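Local atomic coordinates of ribose ABC transporter, substrate binding protein (Conexibacter woesei, PDB entry 4KQ9), a protein that probably binds a carbohydrate such as ribose in the periplasm and delivers it to an ABC transporter for uptake. Residues A[62-67]-A[87-92]. The protein carries 1 engineered substitution. Residues are numbered along the deposited sequence; the frame is centred on the assembly and turned at random.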
ATOM      1  N   GLN A  62      22.737 -18.864   0.030  1.00 46.61           N
ATOM      2  CA  GLN A  62      23.852 -18.215  -0.701  1.00 44.02           C
ATOM      3  C   GLN A  62      24.575 -17.116   0.104  1.00 46.01           C
ATOM      4  O   GLN A  62      25.389 -16.386  -0.453  1.00 43.62           O
ATOM      5  CB  GLN A  62      23.372 -17.650  -2.035  1.00 43.00           C
ATOM      6  N   GLN A  63      24.258 -16.980   1.398  1.00 47.60           N
ATOM      7  CA  GLN A  63      24.967 -16.046   2.300  1.00 48.99           C
ATOM      8  C   GLN A  63      25.040 -14.563   1.825  1.00 44.28           C
ATOM      9  O   GLN A  63      26.142 -13.949   1.779  1.00 37.00           O
ATOM     10  CB  GLN A  63      26.394 -16.559   2.542  1.00 58.20           C
ATOM     11  CG  GLN A  63      26.486 -18.045   2.855  1.00 64.97           C
ATOM     12  CD  GLN A  63      27.927 -18.479   3.041  1.00 74.01           C
ATOM     13  OE1 GLN A  63      28.727 -18.428   2.101  1.00 79.84           O
ATOM     14  NE2 GLN A  63      28.274 -18.893   4.256  1.00 78.08           N
ATOM     15  N   PRO A  64      23.873 -13.973   1.498  1.00 33.76           N
ATOM     16  CA  PRO A  64      23.894 -12.600   1.034  1.00 30.99           C
ATOM     17  C   PRO A  64      24.279 -11.646   2.168  1.00 25.74           C
ATOM     18  O   PRO A  64      24.081 -11.985   3.323  1.00 26.54           O
ATOM     19  CB  PRO A  64      22.452 -12.378   0.584  1.00 32.37           C
ATOM     20  CG  PRO A  64      21.647 -13.225   1.513  1.00 32.70           C
ATOM     21  CD  PRO A  64      22.521 -14.384   1.924  1.00 34.97           C
ATOM     22  N   ASP A  65      24.812 -10.476   1.833  1.00 26.68           N
ATOM     23  CA  ASP A  65      25.086  -9.432   2.845  1.00 24.89           C
ATOM     24  C   ASP A  65      23.801  -8.765   3.330  1.00 23.63           C
ATOM     25  O   ASP A  65      23.820  -8.127   4.343  1.00 23.61           O
ATOM     26  CB  ASP A  65      25.976  -8.367   2.304  1.00 26.60           C
ATOM     27  CG  ASP A  65      27.360  -8.897   1.881  1.00 31.53           C
ATOM     28  OD1 ASP A  65      27.982  -9.495   2.764  1.00 30.19           O
ATOM     29  OD2 ASP A  65      27.798  -8.668   0.703  1.00 30.91           O
ATOM     30  N   GLY A  66      22.727  -8.842   2.564  1.00 20.61           N
ATOM     31  CA  GLY A  66      21.413  -8.341   3.000  1.00 21.04           C
ATOM     32  C   GLY A  66      20.247  -8.962   2.250  1.00 20.99           C
ATOM     33  O   GLY A  66      20.410  -9.438   1.126  1.00 21.41           O
ATOM     34  N   LEU A  67      19.114  -9.055   2.937  1.00 20.40           N
ATOM     35  CA  LEU A  67      17.856  -9.545   2.409  1.00 21.84           C
ATOM     36  C   LEU A  67      16.761  -8.505   2.626  1.00 21.37           C
ATOM     37  O   LEU A  67      16.549  -8.077   3.762  1.00 20.04           O
ATOM     38  CB  LEU A  67      17.425 -10.791   3.152  1.00 22.68           C
ATOM     39  CG  LEU A  67      16.152 -11.558   2.748  1.00 24.90           C
ATOM     40  CD1 LEU A  67      16.135 -11.990   1.288  1.00 24.92           C
ATOM     41  CD2 LEU A  67      15.968 -12.786   3.613  1.00 26.73           C
ATOM     42  N   ASP A  87      20.543 -16.251  11.435  1.00 45.19           N
ATOM     43  CA  ASP A  87      21.674 -16.645  10.627  1.00 45.10           C
ATOM     44  C   ASP A  87      22.544 -15.466  10.266  1.00 44.17           C
ATOM     45  O   ASP A  87      23.433 -15.583   9.411  1.00 45.83           O
ATOM     46  CB  ASP A  87      21.188 -17.359   9.362  1.00 56.22           C
ATOM     47  CG  ASP A  87      20.992 -18.860   9.574  1.00 66.93           C
ATOM     48  OD1 ASP A  87      21.510 -19.393  10.593  1.00 71.88           O
ATOM     49  OD2 ASP A  87      20.332 -19.506   8.716  1.00 73.08           O
ATOM     50  N   GLY A  88      22.272 -14.327  10.909  1.00 39.65           N
ATOM     51  CA  GLY A  88      23.049 -13.112  10.757  1.00 37.67           C
ATOM     52  C   GLY A  88      22.824 -12.322   9.477  1.00 34.43           C
ATOM     53  O   GLY A  88      23.621 -11.459   9.175  1.00 36.66           O
ATOM     54  N   VAL A  89      21.777 -12.618   8.704  1.00 31.38           N
ATOM     55  CA  VAL A  89      21.452 -11.750   7.539  1.00 28.16           C
ATOM     56  C   VAL A  89      20.612 -10.549   7.994  1.00 26.01           C
ATOM     57  O   VAL A  89      19.574 -10.719   8.592  1.00 29.31           O
ATOM     58  CB  VAL A  89      20.685 -12.502   6.422  1.00 31.79           C
ATOM     59  CG1 VAL A  89      20.566 -11.607   5.178  1.00 32.55           C
ATOM     60  CG2 VAL A  89      21.362 -13.816   6.083  1.00 30.60           C
ATOM     61  N   PRO A  90      21.072  -9.334   7.763  1.00 22.31           N
ATOM     62  CA  PRO A  90      20.194  -8.189   8.087  1.00 24.19           C
ATOM     63  C   PRO A  90      18.985  -8.250   7.132  1.00 22.34           C
ATOM     64  O   PRO A  90      19.198  -8.421   5.924  1.00 19.95           O
ATOM     65  CB  PRO A  90      21.013  -6.981   7.713  1.00 23.56           C
ATOM     66  CG  PRO A  90      22.354  -7.484   7.248  1.00 26.90           C
ATOM     67  CD  PRO A  90      22.292  -8.956   7.067  1.00 25.02           C
ATOM     68  N   VAL A  91      17.772  -8.137   7.674  1.00 21.29           N
ATOM     69  CA  VAL A  91      16.548  -8.235   6.882  1.00 20.02           C
ATOM     70  C   VAL A  91      15.733  -6.945   6.951  1.00 17.96           C
ATOM     71  O   VAL A  91      15.502  -6.437   8.022  1.00 18.14           O
ATOM     72  CB  VAL A  91      15.661  -9.326   7.434  1.00 21.90           C
ATOM     73  CG1 VAL A  91      14.327  -9.389   6.715  1.00 23.47           C
ATOM     74  CG2 VAL A  91      16.382 -10.671   7.355  1.00 24.88           C
ATOM     75  N   ILE A  92      15.227  -6.474   5.822  1.00 14.30           N
ATOM     76  CA  ILE A  92      14.328  -5.333   5.822  1.00 14.63           C
ATOM     77  C   ILE A  92      13.012  -5.872   5.260  1.00 14.03           C
ATOM     78  O   ILE A  92      13.011  -6.459   4.197  1.00 13.51           O
ATOM     79  CB  ILE A  92      14.841  -4.157   4.962  1.00 14.57           C
ATOM     80  CG1 ILE A  92      16.097  -3.535   5.612  1.00 15.10           C
ATOM     81  CG2 ILE A  92      13.736  -3.088   4.798  1.00 17.53           C
ATOM     82  CD1 ILE A  92      16.736  -2.460   4.735  1.00 14.60           C
TER
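Leu67 and Val91 pair in parallel register, their CA atoms 4.8 Å apart, and two backbone hydrogen bonds fix this alignment. Leu67 N donates to Pro90 O at 3.1 Å, nearly straight at the hydrogen (173°), and Leu67 O in turn accepts from Ile92 N at 2.9 Å. Leu67 thus uses both its NH and its CO on the residues flanking Val91, the pattern of a parallel bridge. A third, weaker approach adds to the second bond: the CA-H of Val91 also points at Leu67 O, with a CA to O distance of 3.1 Å and 151° at the hydrogen.

Upstream of the bridge, where Pro90 has no NH to offer, its ring instead lies against the carbonyl of Asp65, with Pro90 CD 3.2 Å from Asp65 O.

The apolar contacts centre on Val89, whose side chain is directed toward 62-67. With CG1 anti to its own backbone N (chi1 -172°), that methyl meets Leu67 CB at 3.8 Å and reaches Pro64 CG at 4.1 Å; the Pro64 and Val89 side chains cross at about a right angle. Further along, Leu67 CD2 and Val91 CG2 touch more loosely, on the sheet face that these two residues share.

The pair brackets a right-handed beta-alpha-beta crossover of the Rossmann-like lobe common to periplasmic sugar-binding proteins. Gly88, with positive phi, closes helix 78-86 in a Schellman motif just before the chain turns into strand 91-94. That helix covers the face bearing Leu67 and Val91, through Ala84 among others, while helix 247-264 packs on Pro90 and Ile92. Through Gly66, strand 66-69 is also hydrogen-bonded to Lys9 and Val11 of strand 9-15, which places this bridge inside the parallel sheet.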